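Local coordinates for PA4485 (Pseudomonas aeruginosa, PDB 4AVR), which probably acts as a lytic transglycosylase of the RlpA family, cleaving peptidoglycan strands with a preference for naked glycans that lack stem peptides, at residues 22-34 against 67-79. Residues are numbered along the deposited sequence; the frame is centred on the assembly and turned at random. Where two conformers were deposited one is given.
Sequences ERYNPNAMTAAHR and RIIDVSRKAAEGL
Ala32 and Asp70 form the antiparallel hydrogen-bonded pair that joins strands 30-32 and 67-71, Ala32 N reaching Asp70 O at 2.8 Å; the N-to-C directions of the strand axes lie 142° apart, and Ala31 faces Val71 in the adjoining non-hydrogen-bonded pair. Ala31 CB rests on Ile69 CG1 and Val71 CG1. Beyond the ladder, Ser72 ties the 25-28 turn to the N-terminus of helix 73-79: with OG between its backbone N and carbonyl carbon (chi1 67°), the hydroxyl donates to Ala28 O (2.6 Å) while accepting the capping bond from Ala75 N. Tyr24 OH and Pro26 O accept from the two amides between, Arg73 N (3.2 Å) and Lys74 N. Arg73 carries its guanidinium beside Asn27; Arg73 NH2 donates to Asn27 OD1 (2.6 Å) from above the amide plane, the two planes 63° apart, and Arg73 NH1 forms a salt bridge with Glu77 OE1. Met29 curls its SD and CE over Ala75. At the far end, the extended Arg34 chain brings NH1 in plane to Arg67 O (2.7 Å), and a water links Arg34 to Ile68 O. Within this double-psi beta-barrel domain, strand 67-71 lies between strands 30-32 and 2-8, Asp70 hydrogen-bonding Ser7 of strand 2-8 and salt-bridging Arg12 of the second subunit, while strand 52-59 flanks strand 30-32.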
ATOM      1  N   GLU A  22      -4.052  16.204  -6.591  1.00  9.99           N
ATOM      2  CA  GLU A  22      -4.340  15.096  -7.504  1.00  9.76           C
ATOM      3  C   GLU A  22      -4.891  13.932  -6.715  1.00  9.24           C
ATOM      4  O   GLU A  22      -4.421  13.642  -5.629  1.00 10.46           O
ATOM      5  CB  GLU A  22      -3.082  14.628  -8.226  1.00 10.51           C
ATOM      6  CG  GLU A  22      -2.493  15.690  -9.121  1.00 11.32           C
ATOM      7  CD  GLU A  22      -1.353  15.213 -10.001  1.00 12.87           C
ATOM      8  OE1 GLU A  22      -0.885  14.051  -9.836  1.00 12.57           O
ATOM      9  OE2 GLU A  22      -0.928  16.002 -10.872  1.00 15.41           O
ATOM     10  N   ARG A  23      -5.864  13.228  -7.269  1.00  9.82           N
ATOM     11  CA  ARG A  23      -6.283  11.963  -6.677  1.00 10.46           C
ATOM     12  C   ARG A  23      -5.194  10.921  -6.908  1.00 10.18           C
ATOM     13  O   ARG A  23      -4.657  10.825  -8.006  1.00 12.23           O
ATOM     14  CB  ARG A  23      -7.627  11.526  -7.248  1.00 13.16           C
ATOM     15  CG  ARG A  23      -8.761  12.489  -6.855  1.00 15.16           C
ATOM     16  CD  ARG A  23     -10.171  12.000  -7.136  1.00 17.28           C
ATOM     17  NE  ARG A  23     -11.248  12.931  -6.710  1.00 18.18           N
ATOM     18  CZ  ARG A  23     -11.785  13.024  -5.483  1.00 18.74           C
ATOM     19  NH1 ARG A  23     -11.360  12.250  -4.489  1.00 19.99           N
ATOM     20  NH2 ARG A  23     -12.760  13.900  -5.244  1.00 22.35           N
ATOM     21  N   TYR A  24      -4.838  10.162  -5.881  1.00  9.55           N
ATOM     22  CA  TYR A  24      -3.784   9.174  -6.042  1.00  9.45           C
ATOM     23  C   TYR A  24      -4.188   8.144  -7.110  1.00  9.12           C
ATOM     24  O   TYR A  24      -5.298   7.601  -7.068  1.00 10.05           O
ATOM     25  CB  TYR A  24      -3.447   8.485  -4.703  1.00  9.52           C
ATOM     26  CG  TYR A  24      -2.544   7.276  -4.929  1.00  9.42           C
ATOM     27  CD1 TYR A  24      -1.281   7.415  -5.511  1.00  9.82           C
ATOM     28  CD2 TYR A  24      -2.974   6.003  -4.632  1.00  9.23           C
ATOM     29  CE1 TYR A  24      -0.509   6.305  -5.794  1.00  9.64           C
ATOM     30  CE2 TYR A  24      -2.200   4.887  -4.910  1.00  9.32           C
ATOM     31  CZ  TYR A  24      -0.964   5.039  -5.509  1.00  8.87           C
ATOM     32  OH  TYR A  24      -0.180   3.964  -5.838  1.00  9.42           O
ATOM     33  N   ASN A  25      -3.280   7.900  -8.044  1.00  9.42           N
ATOM     34  CA  ASN A  25      -3.510   6.991  -9.143  1.00  9.72           C
ATOM     35  C   ASN A  25      -2.366   5.974  -9.190  1.00  9.16           C
ATOM     36  O   ASN A  25      -1.237   6.331  -9.536  1.00  9.39           O
ATOM     37  CB  ASN A  25      -3.595   7.751 -10.464  1.00 10.99           C
ATOM     38  CG  ASN A  25      -4.053   6.861 -11.605  1.00 12.16           C
ATOM     39  OD1 ASN A  25      -3.874   5.654 -11.580  1.00 12.50           O
ATOM     40  ND2 ASN A  25      -4.737   7.447 -12.585  1.00 15.88           N
ATOM     41  N   PRO A  26      -2.641   4.705  -8.855  1.00  9.33           N
ATOM     42  CA  PRO A  26      -1.595   3.674  -8.905  1.00  9.48           C
ATOM     43  C   PRO A  26      -0.888   3.520 -10.243  1.00  9.33           C
ATOM     44  O   PRO A  26       0.224   2.993 -10.283  1.00 10.19           O
ATOM     45  CB  PRO A  26      -2.343   2.403  -8.508  1.00 10.62           C
ATOM     46  CG  PRO A  26      -3.535   2.855  -7.723  1.00 11.41           C
ATOM     47  CD  PRO A  26      -3.909   4.193  -8.298  1.00 10.63           C
ATOM     48  N   ASN A  27      -1.538   3.929 -11.328  1.00  9.91           N
ATOM     49  CA  ASN A  27      -0.969   3.853 -12.674  1.00 11.00           C
ATOM     50  C   ASN A  27      -0.107   5.033 -13.089  1.00 11.12           C
ATOM     51  O   ASN A  27       0.496   5.001 -14.168  1.00 14.13           O
ATOM     52  CB  ASN A  27      -2.090   3.689 -13.709  1.00 12.41           C
ATOM     53  CG  ASN A  27      -2.862   2.418 -13.519  1.00 15.51           C
ATOM     54  OD1 ASN A  27      -2.285   1.358 -13.266  1.00 18.55           O
ATOM     55  ND2 ASN A  27      -4.178   2.509 -13.626  1.00 21.89           N
ATOM     56  N   ALA A  28      -0.052   6.068 -12.257  1.00 10.37           N
ATOM     57  CA  ALA A  28       0.807   7.226 -12.503  1.00 10.51           C
ATOM     58  C   ALA A  28       2.215   6.926 -11.980  1.00 10.11           C
ATOM     59  O   ALA A  28       2.404   5.982 -11.223  1.00 12.17           O
ATOM     60  CB  ALA A  28       0.231   8.451 -11.820  1.00 11.10           C
ATOM     61  N   MET A  29       3.188   7.737 -12.382  1.00 10.11           N
ATOM     62  CA  MET A  29       4.564   7.636 -11.877  1.00  9.89           C
ATOM     63  C   MET A  29       4.803   8.766 -10.892  1.00  9.75           C
ATOM     64  O   MET A  29       5.525   9.723 -11.169  1.00 12.03           O
ATOM     65  CB  MET A  29       5.558   7.691 -13.021  1.00 10.72           C
ATOM     66  CG  MET A  29       5.505   6.437 -13.888  1.00 11.77           C
ATOM     67  SD  MET A  29       6.078   4.948 -13.037  1.00 12.59           S
ATOM     68  CE  MET A  29       7.832   5.231 -12.944  1.00 13.76           C
ATOM     69  N   THR A  30       4.175   8.648  -9.735  1.00 10.21           N
ATOM     70  CA  THR A  30       4.141   9.710  -8.742  1.00  9.75           C
ATOM     71  C   THR A  30       4.716   9.217  -7.426  1.00  8.94           C
ATOM     72  O   THR A  30       4.865   8.004  -7.189  1.00  9.35           O
ATOM     73  CB  THR A  30       2.709  10.252  -8.533  1.00 10.25           C
ATOM     74  OG1 THR A  30       1.822   9.168  -8.237  1.00 11.02           O
ATOM     75  CG2 THR A  30       2.218  10.956  -9.787  1.00 11.58           C
ATOM     76  N   ALA A  31       5.030  10.177  -6.556  1.00  9.25           N
ATOM     77  CA  ALA A  31       5.600   9.876  -5.262  1.00  8.83           C
ATOM     78  C   ALA A  31       5.368  10.989  -4.251  1.00  8.48           C
ATOM     79  O   ALA A  31       5.097  12.139  -4.590  1.00  9.43           O
ATOM     80  CB  ALA A  31       7.096   9.592  -5.390  1.00 10.05           C
ATOM     81  N   ALA A  32       5.512  10.607  -2.988  1.00  8.63           N
ATOM     82  CA  ALA A  32       5.488  11.499  -1.839  1.00  8.86           C
ATOM     83  C   ALA A  32       6.887  11.772  -1.335  1.00  8.73           C
ATOM     84  O   ALA A  32       7.693  10.850  -1.228  1.00  9.43           O
ATOM     85  CB  ALA A  32       4.679  10.883  -0.709  1.00  9.66           C
ATOM     86  N   HIS A  33       7.147  13.026  -0.972  1.00  9.36           N
ATOM     87  CA  HIS A  33       8.407  13.445  -0.375  1.00  9.84           C
ATOM     88  C   HIS A  33       8.096  14.562   0.590  1.00 10.68           C
ATOM     89  O   HIS A  33       7.137  15.307   0.390  1.00 11.28           O
ATOM     90  CB  HIS A  33       9.362  13.906  -1.471  1.00 10.61           C
ATOM     91  CG  HIS A  33      10.758  14.207  -0.985  1.00 11.26           C
ATOM     92  ND1 HIS A  33      11.140  15.439  -0.558  1.00 12.49           N
ATOM     93  CD2 HIS A  33      11.859  13.383  -0.868  1.00 12.53           C
ATOM     94  CE1 HIS A  33      12.431  15.388  -0.201  1.00 13.59           C
ATOM     95  NE2 HIS A  33      12.873  14.137  -0.384  1.00 13.20           N
ATOM     96  N   ARG A  34       8.884  14.710   1.645  1.00 11.41           N
ATOM     97  CA  ARG A  34       8.536  15.692   2.684  1.00 12.53           C
ATOM     98  C   ARG A  34       8.654  17.140   2.253  1.00 12.96           C
ATOM     99  O   ARG A  34       7.930  17.989   2.763  1.00 14.61           O
ATOM    100  CB  ARG A  34       9.390  15.486   3.922  1.00 14.49           C
ATOM    101  CG  ARG A  34       8.996  14.275   4.743  1.00 16.31           C
ATOM    102  CD  ARG A  34       9.999  14.079   5.848  1.00 16.43           C
ATOM    103  NE  ARG A  34       9.772  12.856   6.608  1.00 17.85           N
ATOM    104  CZ  ARG A  34      10.142  11.642   6.217  1.00 16.14           C
ATOM    105  NH1 ARG A  34      10.766  11.489   5.048  1.00 17.31           N
ATOM    106  NH2 ARG A  34       9.899  10.587   6.987  1.00 17.38           N
ATOM    107  N   ARG A  67      12.300   6.676   6.343  1.00 12.93           N
ATOM    108  CA  ARG A  67      11.600   6.508   5.067  0.50 11.83           C
ATOM    109  C   ARG A  67      11.693   7.836   4.319  1.00 11.71           C
ATOM    110  O   ARG A  67      11.288   8.869   4.840  1.00 15.29           O
ATOM    111  CB  ARG A  67      10.141   6.056   5.303  0.50 14.96           C
ATOM    112  CG  ARG A  67       9.399   5.578   4.040  0.50 16.37           C
ATOM    113  CD  ARG A  67       8.125   4.805   4.363  0.50 18.37           C
ATOM    114  NE  ARG A  67       8.382   3.672   5.245  0.50 15.97           N
ATOM    115  CZ  ARG A  67       7.536   3.216   6.170  0.50 17.74           C
ATOM    116  NH1 ARG A  67       6.355   3.803   6.373  0.50 17.94           N
ATOM    117  NH2 ARG A  67       7.913   2.196   6.941  0.50 17.88           N
ATOM    118  N   ILE A  68      12.229   7.804   3.092  1.00  9.43           N
ATOM    119  CA  ILE A  68      12.490   9.013   2.320  1.00  9.62           C
ATOM    120  C   ILE A  68      11.461   9.281   1.227  1.00  9.08           C
ATOM    121  O   ILE A  68      11.254  10.435   0.870  1.00  9.94           O
ATOM    122  CB  ILE A  68      13.931   8.965   1.732  1.00 10.54           C
ATOM    123  CG1 ILE A  68      14.385  10.351   1.266  1.00 11.77           C
ATOM    124  CG2 ILE A  68      14.089   7.928   0.631  1.00 11.04           C
ATOM    125  CD1 ILE A  68      15.865  10.405   0.937  1.00 13.75           C
ATOM    126  N   ILE A  69      10.830   8.243   0.686  1.00  8.69           N
ATOM    127  CA  ILE A  69       9.914   8.432  -0.438  1.00  8.84           C
ATOM    128  C   ILE A  69       8.902   7.304  -0.453  1.00  8.66           C
ATOM    129  O   ILE A  69       9.227   6.180  -0.103  1.00 10.12           O
ATOM    130  CB  ILE A  69      10.712   8.528  -1.764  1.00  9.41           C
ATOM    131  CG1 ILE A  69       9.887   9.110  -2.913  1.00 10.56           C
ATOM    132  CG2 ILE A  69      11.376   7.205  -2.134  1.00 10.65           C
ATOM    133  CD1 ILE A  69      10.732   9.585  -4.078  1.00 12.52           C
ATOM    134  N   ASP A  70       7.664   7.623  -0.831  1.00  8.18           N
ATOM    135  CA  ASP A  70       6.621   6.629  -1.058  1.00  8.23           C
ATOM    136  C   ASP A  70       6.199   6.732  -2.512  1.00  8.00           C
ATOM    137  O   ASP A  70       5.851   7.819  -2.953  1.00  9.77           O
ATOM    138  CB  ASP A  70       5.396   6.896  -0.171  1.00  9.37           C
ATOM    139  CG  ASP A  70       5.724   6.952   1.325  1.00 11.33           C
ATOM    140  OD1 ASP A  70       6.682   6.293   1.791  1.00 12.77           O
ATOM    141  OD2 ASP A  70       5.010   7.673   2.045  1.00 13.77           O
ATOM    142  N   VAL A  71       6.224   5.622  -3.252  1.00  7.75           N
ATOM    143  CA  VAL A  71       5.985   5.665  -4.695  1.00  7.63           C
ATOM    144  C   VAL A  71       4.679   4.960  -5.070  1.00  7.41           C
ATOM    145  O   VAL A  71       4.141   4.154  -4.315  1.00  7.83           O
ATOM    146  CB  VAL A  71       7.182   5.059  -5.483  1.00  8.45           C
ATOM    147  CG1 VAL A  71       8.482   5.756  -5.097  1.00  9.69           C
ATOM    148  CG2 VAL A  71       7.278   3.554  -5.281  1.00  9.16           C
ATOM    149  N   SER A  72       4.188   5.269  -6.262  1.00  7.64           N
ATOM    150  CA  SER A  72       3.003   4.606  -6.786  1.00  8.24           C
ATOM    151  C   SER A  72       3.257   3.125  -7.058  1.00  8.26           C
ATOM    152  O   SER A  72       4.397   2.677  -7.175  1.00  8.55           O
ATOM    153  CB  SER A  72       2.570   5.259  -8.078  1.00  8.63           C
ATOM    154  OG  SER A  72       3.555   5.009  -9.079  1.00 10.08           O
ATOM    155  N   ARG A  73       2.171   2.372  -7.225  1.00  8.65           N
ATOM    156  CA  ARG A  73       2.296   0.962  -7.580  1.00  9.21           C
ATOM    157  C   ARG A  73       3.094   0.763  -8.863  1.00  9.05           C
ATOM    158  O   ARG A  73       3.964  -0.110  -8.936  1.00  9.51           O
ATOM    159  CB  ARG A  73       0.911   0.323  -7.718  1.00 11.20           C
ATOM    160  CG  ARG A  73       0.975  -1.205  -7.790  1.00 11.85           C
ATOM    161  CD  ARG A  73       0.463  -1.833  -9.033  1.00 18.34           C
ATOM    162  NE  ARG A  73      -0.577  -1.139  -9.685  1.00 20.38           N
ATOM    163  CZ  ARG A  73      -0.647  -0.645 -10.916  1.00 16.39           C
ATOM    164  NH1 ARG A  73       0.279  -0.725 -11.886  1.00 16.46           N
ATOM    165  NH2 ARG A  73      -1.770  -0.034 -11.143  1.00 17.74           N
ATOM    166  N   LYS A  74       2.796   1.545  -9.892  1.00  9.48           N
ATOM    167  CA  LYS A  74       3.497   1.414 -11.164  1.00  9.76           C
ATOM    168  C   LYS A  74       4.989   1.694 -10.992  1.00  9.59           C
ATOM    169  O   LYS A  74       5.833   1.004 -11.587  1.00 10.64           O
ATOM    170  CB  LYS A  74       2.883   2.341 -12.217  1.00 10.74           C
ATOM    171  CG  LYS A  74       3.521   2.227 -13.581  1.00 12.83           C
ATOM    172  CD  LYS A  74       3.194   0.929 -14.262  1.00 20.04           C
ATOM    173  CE  LYS A  74       3.670   0.944 -15.707  1.00 27.36           C
ATOM    174  NZ  LYS A  74       3.453  -0.362 -16.395  1.00 40.29           N
ATOM    175  N   ALA A  75       5.341   2.697 -10.190  1.00  9.11           N
ATOM    176  CA  ALA A  75       6.754   2.975  -9.929  1.00  9.33           C
ATOM    177  C   ALA A  75       7.407   1.809  -9.184  1.00  9.00           C
ATOM    178  O   ALA A  75       8.558   1.452  -9.460  1.00  9.81           O
ATOM    179  CB  ALA A  75       6.908   4.273  -9.153  1.00  9.56           C
ATOM    180  N   ALA A  76       6.690   1.229  -8.229  1.00  8.77           N
ATOM    181  CA  ALA A  76       7.203   0.079  -7.488  1.00  9.43           C
ATOM    182  C   ALA A  76       7.477  -1.105  -8.403  1.00 10.14           C
ATOM    183  O   ALA A  76       8.463  -1.825  -8.230  1.00 11.22           O
ATOM    184  CB  ALA A  76       6.255  -0.313  -6.391  1.00  9.92           C
ATOM    185  N   GLU A  77       6.617  -1.307  -9.398  1.00 10.36           N
ATOM    186  CA  GLU A  77       6.872  -2.335 -10.419  1.00 11.24           C
ATOM    187  C   GLU A  77       8.170  -2.060 -11.169  1.00 11.59           C
ATOM    188  O   GLU A  77       8.988  -2.961 -11.358  1.00 13.19           O
ATOM    189  CB  GLU A  77       5.697  -2.427 -11.404  1.00 12.73           C
ATOM    190  CG  GLU A  77       4.438  -2.974 -10.755  1.00 13.55           C
ATOM    191  CD  GLU A  77       3.188  -2.872 -11.588  1.00 15.76           C
ATOM    192  OE1 GLU A  77       3.043  -1.978 -12.437  1.00 19.57           O
ATOM    193  OE2 GLU A  77       2.233  -3.614 -11.276  1.00 18.96           O
ATOM    194  N   GLY A  78       8.369  -0.812 -11.591  1.00 11.61           N
ATOM    195  CA  GLY A  78       9.596  -0.441 -12.295  1.00 12.30           C
ATOM    196  C   GLY A  78      10.844  -0.611 -11.433  1.00 11.54           C
ATOM    197  O   GLY A  78      11.915  -0.890 -11.950  1.00 13.90           O
ATOM    198  N   LEU A  79      10.681  -0.448 -10.120  1.00 10.86           N
ATOM    199  CA  LEU A  79      11.780  -0.613  -9.163  1.00 10.98           C
ATOM    200  C   LEU A  79      11.982  -2.058  -8.722  1.00 11.41           C
ATOM    201  O   LEU A  79      12.937  -2.351  -8.008  1.00 12.51           O
ATOM    202  CB  LEU A  79      11.539   0.282  -7.952  1.00 10.17           C
ATOM    203  CG  LEU A  79      11.702   1.777  -8.209  1.00 10.56           C
ATOM    204  CD1 LEU A  79      11.053   2.581  -7.091  1.00 11.50           C
ATOM    205  CD2 LEU A  79      13.167   2.150  -8.349  1.00 11.79           C
TER
HETATM  206  O   HOH W   1      11.071  12.821   2.395  1.00 12.31           O